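Local structure of probable N-glycosylase/DNA lyase (3N0U) at residues V31-F35 and G203-Y208; P124-R128 and V152-A156; D159-L165 and L209-V213. The protein is probably a DNA glycosylase/lyase of the helix-hairpin-helix superfamily, folded as a single, predominantly helical chain. All coordinates share one frame; numbering follows the deposited sequence.

Contact 1 of 3, residues V31-F35 and G203-Y208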
loop_
_atom_site.group_PDB
_atom_site.type_symbol
_atom_site.label_atom_id
_atom_site.label_comp_id
_atom_site.label_asym_id
_atom_site.label_seq_id
_atom_site.Cartn_x
_atom_site.Cartn_y
_atom_site.Cartn_z
ATOM N N VAL A 31 4.968 13.249 5.986
ATOM C CA VAL A 31 4.134 12.846 4.863
ATOM C C VAL A 31 4.740 13.338 3.550
ATOM O O VAL A 31 4.837 12.579 2.590
ATOM C CB VAL A 31 2.703 13.373 5.048
ATOM C CG1 VAL A 31 1.849 13.127 3.811
ATOM C CG2 VAL A 31 2.059 12.728 6.268
ATOM N N GLU A 32 5.162 14.598 3.514
ATOM C CA GLU A 32 5.679 15.158 2.275
ATOM C C GLU A 32 6.994 14.503 1.896
ATOM O O GLU A 32 7.231 14.215 0.739
ATOM C CB GLU A 32 5.833 16.677 2.373
ATOM C CG GLU A 32 4.511 17.407 2.445
ATOM C CD GLU A 32 3.746 17.337 1.136
ATOM O OE1 GLU A 32 4.388 17.522 0.066
ATOM O OE2 GLU A 32 2.520 17.087 1.167
ATOM N N GLN A 33 7.849 14.235 2.867
ATOM C CA GLN A 33 9.129 13.610 2.557
ATOM C C GLN A 33 8.910 12.189 2.067
ATOM O O GLN A 33 9.562 11.732 1.121
ATOM C CB GLN A 33 10.044 13.632 3.776
ATOM C CG GLN A 33 10.685 15.000 3.966
ATOM C CD GLN A 33 11.021 15.307 5.412
ATOM O OE1 GLN A 33 11.412 14.418 6.174
ATOM N NE2 GLN A 33 10.858 16.569 5.801
ATOM N N ARG A 34 7.942 11.494 2.655
ATOM C CA ARG A 34 7.691 10.119 2.248
ATOM C C ARG A 34 7.127 10.107 0.826
ATOM O O ARG A 34 7.532 9.292 -0.007
ATOM C CB ARG A 34 6.747 9.441 3.233
ATOM C CG ARG A 34 6.521 7.974 2.961
ATOM C CD ARG A 34 7.792 7.170 3.142
ATOM N NE ARG A 34 8.172 7.015 4.548
ATOM C CZ ARG A 34 9.223 7.589 5.120
ATOM N NH1 ARG A 34 10.033 8.382 4.424
ATOM N NH2 ARG A 34 9.463 7.362 6.403
ATOM N N PHE A 35 6.222 11.037 0.540
ATOM C CA PHE A 35 5.678 11.120 -0.804
ATOM C C PHE A 35 6.706 11.471 -1.858
ATOM O O PHE A 35 6.597 11.018 -3.003
ATOM C CB PHE A 35 4.457 12.035 -0.894
ATOM C CG PHE A 35 3.280 11.305 -1.395
ATOM C CD1 PHE A 35 2.485 10.605 -0.518
ATOM C CD2 PHE A 35 3.053 11.190 -2.752
ATOM C CE1 PHE A 35 1.428 9.860 -0.972
ATOM C CE2 PHE A 35 1.996 10.430 -3.223
ATOM C CZ PHE A 35 1.177 9.774 -2.321
ATOM N N GLY A 203 -4.063 9.427 -1.458
ATOM C CA GLY A 203 -2.780 8.783 -1.243
ATOM C C GLY A 203 -2.021 9.383 -0.068
ATOM O O GLY A 203 -1.373 8.662 0.713
ATOM N N LYS A 204 -2.077 10.708 0.070
ATOM C CA LYS A 204 -1.449 11.373 1.219
ATOM C C LYS A 204 -2.308 11.261 2.473
ATOM O O LYS A 204 -1.789 11.131 3.586
ATOM C CB LYS A 204 -1.195 12.852 0.904
ATOM C CG LYS A 204 -0.034 13.052 -0.020
ATOM C CD LYS A 204 0.307 14.493 -0.256
ATOM C CE LYS A 204 1.450 14.592 -1.250
ATOM N NZ LYS A 204 1.781 16.014 -1.567
ATOM N N PHE A 205 -3.616 11.335 2.297
ATOM C CA PHE A 205 -4.543 11.240 3.421
ATOM C C PHE A 205 -4.285 9.952 4.185
ATOM O O PHE A 205 -4.304 9.941 5.411
ATOM C CB PHE A 205 -5.992 11.282 2.921
ATOM C CG PHE A 205 -7.005 11.407 4.008
ATOM C CD1 PHE A 205 -7.004 12.505 4.846
ATOM C CD2 PHE A 205 -7.966 10.432 4.198
ATOM C CE1 PHE A 205 -7.940 12.628 5.855
ATOM C CE2 PHE A 205 -8.918 10.562 5.208
ATOM C CZ PHE A 205 -8.897 11.667 6.027
ATOM N N ASP A 206 -4.034 8.871 3.459
ATOM C CA ASP A 206 -3.717 7.584 4.096
ATOM C C ASP A 206 -2.587 7.716 5.115
ATOM O O ASP A 206 -2.624 7.098 6.186
ATOM C CB ASP A 206 -3.297 6.558 3.042
ATOM C CG ASP A 206 -2.889 5.243 3.646
ATOM O OD1 ASP A 206 -3.788 4.437 3.991
ATOM O OD2 ASP A 206 -1.673 5.008 3.756
ATOM N N LEU A 207 -1.563 8.493 4.778
ATOM C CA LEU A 207 -0.428 8.650 5.694
ATOM C C LEU A 207 -0.792 9.461 6.923
ATOM O O LEU A 207 -0.298 9.182 8.007
ATOM C CB LEU A 207 0.770 9.254 4.991
ATOM C CG LEU A 207 1.312 8.390 3.856
ATOM C CD1 LEU A 207 2.489 9.111 3.235
ATOM C CD2 LEU A 207 1.728 7.006 4.362
ATOM N N TYR A 208 -1.664 10.450 6.770
ATOM C CA TYR A 208 -2.150 11.169 7.941
ATOM C C TYR A 208 -2.956 10.217 8.838
ATOM O O TYR A 208 -2.814 10.253 10.056
ATOM C CB TYR A 208 -2.973 12.398 7.529
ATOM C CG TYR A 208 -2.136 13.528 6.981
ATOM C CD1 TYR A 208 -1.468 14.396 7.824
ATOM C CD2 TYR A 208 -2.033 13.744 5.614
ATOM C CE1 TYR A 208 -0.708 15.441 7.321
ATOM C CE2 TYR A 208 -1.269 14.777 5.104
ATOM C CZ TYR A 208 -0.621 15.626 5.970
ATOM O OH TYR A 208 0.151 16.648 5.503
HETATM O O HOH W 1 0.445 16.671 2.873
#
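The ring of Phe35 is covered on one face by Lys204, whose CG stands 3.5 Å above the plane near the rim, while Leu207 CD1 and the carbonyl oxygen of Gly203 lie at its edge. A second ring is covered from the other helix: Val31 CG2 sits over the centre of the Tyr208 ring, 3.9 Å from its centroid, in a CH-pi contact. This reciprocal placing of an aliphatic group on an aromatic face serves as a worked example of helix-helix packing in an all-helical glycosylase fold. The long helix 13-44 and helix 202-214 cross obliquely, the local axes 10.2 Å apart and their N-to-C directions at 131°. Beside the two rings Leu207 packs against the first helix, its CB 3.9 Å from Val31 CG2 and its CD1 reaching Phe35 CD1. The same methyl also meets the CG of Arg34, whose guanidinium is turned to Glu37 and to the carbonyls of Val217 and Asp218.

Lys204 is fully extended beyond CG, so its methylenes run across Phe35 before the ammonium emerges at Glu32. There NZ lies 3.0 Å from Glu32 OE2, on the syn side and only slightly out of the carboxylate plane; its bond to OE1 is weak. Glu32 reaches this point by folding at its second torsion (chi2 -69°), which brings the carboxylate round toward the lysine. The apolar half of Lys204 thus joins the packing and its charged end pairs with Glu32. Gly203 O, at the Phe35 edge, accepts a hydrogen bond from Arg148 NH1 of helix 140-148. One water links the carboxylate to the tyrosine: it donates to Glu32 OE2 at 2.7 Å and accepts from Tyr208 OH at 2.6 Å, lying in the plane of the tyrosine ring.

Contact 2 of 3, residues P124-R128 and V152-A156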
loop_
_atom_site.group_PDB
_atom_site.type_symbol
_atom_site.label_atom_id
_atom_site.label_comp_id
_atom_site.label_asym_id
_atom_site.label_seq_id
_atom_site.Cartn_x
_atom_site.Cartn_y
_atom_site.Cartn_z
ATOM N N PRO A 124 -4.599 4.921 -13.159
ATOM C CA PRO A 124 -4.406 4.107 -11.960
ATOM C C PRO A 124 -5.544 3.160 -11.666
ATOM O O PRO A 124 -5.283 2.118 -11.074
ATOM C CB PRO A 124 -4.271 5.139 -10.843
ATOM C CG PRO A 124 -4.721 6.425 -11.409
ATOM C CD PRO A 124 -4.523 6.363 -12.874
ATOM N N PHE A 125 -6.766 3.474 -12.083
ATOM C CA PHE A 125 -7.874 2.561 -11.819
ATOM C C PHE A 125 -7.702 1.338 -12.701
ATOM O O PHE A 125 -7.942 0.225 -12.258
ATOM C CB PHE A 125 -9.228 3.254 -12.018
ATOM C CG PHE A 125 -9.479 4.342 -11.005
ATOM C CD1 PHE A 125 -10.131 4.067 -9.818
ATOM C CD2 PHE A 125 -8.995 5.624 -11.218
ATOM C CE1 PHE A 125 -10.329 5.065 -8.861
ATOM C CE2 PHE A 125 -9.192 6.630 -10.275
ATOM C CZ PHE A 125 -9.851 6.342 -9.090
ATOM N N GLN A 126 -7.260 1.537 -13.941
ATOM C CA GLN A 126 -7.079 0.406 -14.837
ATOM C C GLN A 126 -5.863 -0.417 -14.400
ATOM O O GLN A 126 -5.892 -1.647 -14.432
ATOM C CB GLN A 126 -6.942 0.870 -16.281
ATOM C CG GLN A 126 -8.168 1.587 -16.790
ATOM C CD GLN A 126 -8.046 1.962 -18.239
ATOM O OE1 GLN A 126 -7.092 1.574 -18.907
ATOM N NE2 GLN A 126 -9.012 2.718 -18.739
ATOM N N SER A 127 -4.798 0.257 -13.983
ATOM C CA SER A 127 -3.609 -0.455 -13.513
ATOM C C SER A 127 -3.915 -1.291 -12.282
ATOM O O SER A 127 -3.441 -2.410 -12.162
ATOM C CB SER A 127 -2.467 0.526 -13.239
ATOM O OG SER A 127 -2.062 1.099 -14.471
ATOM N N ARG A 128 -4.742 -0.771 -11.386
ATOM C CA ARG A 128 -5.104 -1.536 -10.201
ATOM C C ARG A 128 -5.883 -2.794 -10.600
ATOM O O ARG A 128 -5.627 -3.867 -10.068
ATOM C CB ARG A 128 -5.925 -0.690 -9.221
ATOM C CG ARG A 128 -6.562 -1.530 -8.118
ATOM C CD ARG A 128 -7.042 -0.658 -6.984
ATOM N NE ARG A 128 -8.135 0.188 -7.426
ATOM C CZ ARG A 128 -8.625 1.212 -6.752
ATOM N NH1 ARG A 128 -8.111 1.550 -5.586
ATOM N NH2 ARG A 128 -9.641 1.892 -7.255
ATOM N N VAL A 152 1.215 7.494 -6.952
ATOM C CA VAL A 152 -0.197 7.705 -7.300
ATOM C C VAL A 152 -0.984 8.257 -6.107
ATOM O O VAL A 152 -0.865 7.757 -4.980
ATOM C CB VAL A 152 -0.859 6.402 -7.817
ATOM C CG1 VAL A 152 -2.368 6.566 -7.963
ATOM C CG2 VAL A 152 -0.231 5.979 -9.160
ATOM N N GLU A 153 -1.777 9.296 -6.335
ATOM C CA GLU A 153 -2.508 9.913 -5.234
ATOM C C GLU A 153 -4.004 9.631 -5.212
ATOM O O GLU A 153 -4.674 9.920 -4.211
ATOM C CB GLU A 153 -2.246 11.421 -5.233
ATOM C CG GLU A 153 -0.787 11.747 -4.839
ATOM C CD GLU A 153 -0.480 13.232 -4.689
ATOM O OE1 GLU A 153 -1.163 13.915 -3.880
ATOM O OE2 GLU A 153 0.475 13.703 -5.357
ATOM N N ASP A 154 -4.511 9.030 -6.286
ATOM C CA ASP A 154 -5.942 8.893 -6.527
ATOM C C ASP A 154 -6.635 7.785 -5.730
ATOM O O ASP A 154 -7.873 7.753 -5.683
ATOM C CB ASP A 154 -6.167 8.598 -8.021
ATOM C CG ASP A 154 -5.375 9.532 -8.939
ATOM O OD1 ASP A 154 -4.115 9.480 -8.946
ATOM O OD2 ASP A 154 -6.020 10.296 -9.681
ATOM N N LEU A 155 -5.856 6.887 -5.121
ATOM C CA LEU A 155 -6.397 5.618 -4.595
ATOM C C LEU A 155 -6.277 5.506 -3.084
ATOM O O LEU A 155 -5.299 5.954 -2.511
ATOM C CB LEU A 155 -5.666 4.427 -5.227
ATOM C CG LEU A 155 -5.618 4.402 -6.765
ATOM C CD1 LEU A 155 -4.911 3.109 -7.223
ATOM C CD2 LEU A 155 -7.033 4.531 -7.374
ATOM N N ALA A 156 -7.295 4.928 -2.450
ATOM C CA ALA A 156 -7.238 4.583 -1.034
ATOM C C ALA A 156 -6.695 3.190 -0.814
ATOM O O ALA A 156 -6.890 2.287 -1.643
ATOM C CB ALA A 156 -8.618 4.660 -0.424
#
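Arg128 NH1, packed 3.6 Å from Leu155 CD2, is gripped by two oxygens from other helices: Glu188 OE2, in a salt bridge, and Ser144 OG. The same Glu188 oxygen accepts from the backbone N of Ala156, so one carboxylate ties the arginine to the loop 152-156 although no hydrogen bond runs directly between the two segments. Arg128 leaves its helix extended and bends at the third torsion (chi3 66°), which turns a face of the guanidinium to Leu155.

Here the principle is that a buried charge can be held by polar partners at its rim while an aliphatic group covers its flat surface. Leu155 CD2 stands 3.3 Å above the guanidinium plane, offset from its centre. That methyl also faces the ring of Phe125, 3.8 Å from the centroid and 19° off the ring normal, so it fits into the corner where ring and guanidinium come together. The other branch of the leucine, CD1, approaches the first turn of the helix, 4.0 Å from Pro124 O, an oxygen that Arg128 N uses for the helical backbone bond.

Earlier in the loop Val152 CG1 touches Pro124 CB at 3.7 Å, and the carboxylate of Asp154 passes near the CG of the same proline. The contact therefore sets the start of helix 124-134 against the loop that follows helix 140-148. Those two helices and the short turn between them, with sodium bound at Val132, Ala135 and Ile138, have the order and the metal site of the helix-hairpin-helix motif.

Contact 3 of 3, residues D159-L165 and L209-V213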
loop_
_atom_site.group_PDB
_atom_site.type_symbol
_atom_site.label_atom_id
_atom_site.label_comp_id
_atom_site.label_asym_id
_atom_site.label_seq_id
_atom_site.Cartn_x
_atom_site.Cartn_y
_atom_site.Cartn_z
ATOM N N ASP A 159 -6.976 -0.965 4.342
ATOM C CA ASP A 159 -6.508 -2.038 5.187
ATOM C C ASP A 159 -7.300 -2.064 6.479
ATOM O O ASP A 159 -8.220 -1.280 6.663
ATOM C CB ASP A 159 -5.009 -1.936 5.440
ATOM C CG ASP A 159 -4.619 -0.699 6.197
ATOM O OD1 ASP A 159 -3.406 -0.404 6.234
ATOM O OD2 ASP A 159 -5.499 -0.024 6.753
ATOM N N LYS A 160 -6.969 -2.991 7.362
ATOM C CA LYS A 160 -7.794 -3.194 8.531
ATOM C C LYS A 160 -7.828 -1.951 9.418
ATOM O O LYS A 160 -8.869 -1.630 9.967
ATOM C CB LYS A 160 -7.354 -4.435 9.310
ATOM C CG LYS A 160 -7.861 -5.721 8.678
ATOM C CD LYS A 160 -7.854 -6.885 9.660
ATOM C CE LYS A 160 -8.411 -8.151 9.017
ATOM N NZ LYS A 160 -8.596 -9.253 9.999
ATOM N N HIS A 161 -6.709 -1.238 9.523
ATOM C CA HIS A 161 -6.640 -0.052 10.382
ATOM C C HIS A 161 -7.561 1.030 9.850
ATOM O O HIS A 161 -8.298 1.660 10.600
ATOM C CB HIS A 161 -5.216 0.511 10.455
ATOM C CG HIS A 161 -5.160 1.956 10.868
ATOM N ND1 HIS A 161 -5.620 2.402 12.089
ATOM C CD2 HIS A 161 -4.706 3.053 10.216
ATOM C CE1 HIS A 161 -5.450 3.710 12.174
ATOM N NE2 HIS A 161 -4.897 4.130 11.051
ATOM N N VAL A 162 -7.509 1.253 8.543
ATOM C CA VAL A 162 -8.333 2.288 7.942
ATOM C C VAL A 162 -9.810 1.889 8.035
ATOM O O VAL A 162 -10.654 2.723 8.339
ATOM C CB VAL A 162 -7.907 2.545 6.502
ATOM C CG1 VAL A 162 -8.887 3.457 5.793
ATOM C CG2 VAL A 162 -6.511 3.158 6.497
ATOM N N LEU A 163 -10.127 0.621 7.782
ATOM C CA LEU A 163 -11.527 0.185 7.831
ATOM C C LEU A 163 -12.092 0.304 9.242
ATOM O O LEU A 163 -13.244 0.684 9.425
ATOM C CB LEU A 163 -11.675 -1.242 7.325
ATOM C CG LEU A 163 -11.398 -1.394 5.830
ATOM C CD1 LEU A 163 -11.289 -2.856 5.454
ATOM C CD2 LEU A 163 -12.471 -0.701 4.986
ATOM N N ARG A 164 -11.279 0.006 10.250
ATOM C CA ARG A 164 -11.750 0.132 11.618
ATOM C C ARG A 164 -11.984 1.588 11.987
ATOM O O ARG A 164 -12.914 1.881 12.730
ATOM C CB ARG A 164 -10.808 -0.562 12.601
ATOM C CG ARG A 164 -10.943 -2.101 12.572
ATOM C CD ARG A 164 -10.146 -2.774 13.685
ATOM N NE ARG A 164 -8.811 -2.191 13.790
ATOM C CZ ARG A 164 -7.698 -2.759 13.336
ATOM N NH1 ARG A 164 -7.737 -3.960 12.760
ATOM N NH2 ARG A 164 -6.537 -2.127 13.472
ATOM N N LEU A 165 -11.159 2.498 11.467
ATOM C CA LEU A 165 -11.389 3.930 11.676
ATOM C C LEU A 165 -12.693 4.372 11.029
ATOM O O LEU A 165 -13.436 5.173 11.587
ATOM C CB LEU A 165 -10.260 4.779 11.090
ATOM C CG LEU A 165 -9.109 5.174 11.992
ATOM C CD1 LEU A 165 -8.187 6.067 11.189
ATOM C CD2 LEU A 165 -9.590 5.885 13.246
ATOM N N LEU A 209 -3.798 9.377 8.242
ATOM C CA LEU A 209 -4.594 8.412 9.008
ATOM C C LEU A 209 -3.685 7.485 9.807
ATOM O O LEU A 209 -3.949 7.158 10.970
ATOM C CB LEU A 209 -5.482 7.588 8.084
ATOM C CG LEU A 209 -6.671 8.316 7.450
ATOM C CD1 LEU A 209 -7.388 7.376 6.500
ATOM C CD2 LEU A 209 -7.638 8.839 8.498
ATOM N N TRP A 210 -2.599 7.040 9.190
ATOM C CA TRP A 210 -1.709 6.120 9.897
ATOM C C TRP A 210 -0.888 6.788 10.990
ATOM O O TRP A 210 -0.508 6.134 11.964
ATOM C CB TRP A 210 -0.800 5.372 8.922
ATOM C CG TRP A 210 -1.371 4.053 8.522
ATOM C CD1 TRP A 210 -2.046 3.751 7.380
ATOM C CD2 TRP A 210 -1.326 2.856 9.292
ATOM N NE1 TRP A 210 -2.419 2.431 7.388
ATOM C CE2 TRP A 210 -1.981 1.857 8.553
ATOM C CE3 TRP A 210 -0.782 2.530 10.538
ATOM C CZ2 TRP A 210 -2.117 0.556 9.019
ATOM C CZ3 TRP A 210 -0.910 1.234 10.999
ATOM C CH2 TRP A 210 -1.575 0.263 10.243
ATOM N N TYR A 211 -0.636 8.085 10.851
ATOM C CA TYR A 211 0.075 8.842 11.879
ATOM C C TYR A 211 -0.672 8.784 13.213
ATOM O O TYR A 211 -0.069 8.798 14.272
ATOM C CB TYR A 211 0.300 10.297 11.431
ATOM C CG TYR A 211 1.106 11.104 12.412
ATOM C CD1 TYR A 211 2.480 11.110 12.348
ATOM C CD2 TYR A 211 0.495 11.808 13.452
ATOM C CE1 TYR A 211 3.234 11.825 13.259
ATOM C CE2 TYR A 211 1.236 12.523 14.347
ATOM C CZ TYR A 211 2.611 12.510 14.265
ATOM O OH TYR A 211 3.374 13.199 15.171
ATOM N N LEU A 212 -1.984 8.671 13.147
ATOM C CA LEU A 212 -2.797 8.654 14.369
ATOM C C LEU A 212 -2.427 7.547 15.345
ATOM O O LEU A 212 -2.610 7.709 16.541
ATOM C CB LEU A 212 -4.281 8.515 14.029
ATOM C CG LEU A 212 -4.907 9.638 13.215
ATOM C CD1 LEU A 212 -6.392 9.293 12.936
ATOM C CD2 LEU A 212 -4.787 10.941 13.932
ATOM N N VAL A 213 -1.933 6.417 14.841
ATOM C CA VAL A 213 -1.717 5.241 15.672
ATOM C C VAL A 213 -0.576 5.454 16.671
ATOM O O VAL A 213 -0.764 5.414 17.912
ATOM C CB VAL A 213 -1.379 4.017 14.783
ATOM C CG1 VAL A 213 -1.122 2.779 15.627
ATOM C CG2 VAL A 213 -2.498 3.765 13.783
#
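His161 NE2 donates to Leu209 O across the contact, 3.2 Å long and nearly straight at 164°. The acceptor lies close to the imidazole plane, but the donor approaches from above the carbonyl plane, away from the usual lone-pair direction. Leu209 O also receives a weak backbone bond from Leu212 N, so this one oxygen serves both its own helix and the neighbouring one.

Asp159 instead splits the work between its two oxygens. OD2 accepts from Val162 N at 3.0 Å, capping the first turn of helix 160-168, and OD1 takes a weak, bent bond from Trp210 NE1. The capping geometry follows from the first torsion, chi1 64°, which tucks CG between the backbone N and the carbonyl carbon and turns the carboxylate back over the helix start. One side chain thereby caps Val162 N and gives the indole N-H a weak acceptor.

Apolar contacts surround these bonds. The edge of His161 points at the face of Trp210, with CD2 over the indole at 3.4 Å from CE2 and the ring planes at 50°. Val213 CG2 covers a face of the imidazole, 3.7 Å from its centroid. Alongside, Leu165 CD1 rests against Leu209 CD2 at 3.9 Å and also meets Leu212 CD1.

The two helices run nearly perpendicular. Asp159, as N-cap of the helix that follows the helix-hairpin-helix motif, occupies a position consistent with that at which this superfamily of DNA glycosylases characteristically places an aspartate.

From the N terminus, helix 13-44 supplies residues 31-35, and the chain then runs through most of the fold before contact 1 closes it against helix 202-214. Contact 2 is nested inside that loop, joining helix 124-134 to the segment 152-156 across a short span. Almost at once residues 159-165 open contact 3, which closes only at 209-213, beyond the end of contact 1; contacts 1 and 3 therefore cross, sharing helix 202-214. A probable hydrogen bond of 2.9 Å from Gly203 N to Glu153 O joins contacts 1 and 2. The last helix thus binds the first helix, the loop 152-156 and helix 160-168 together.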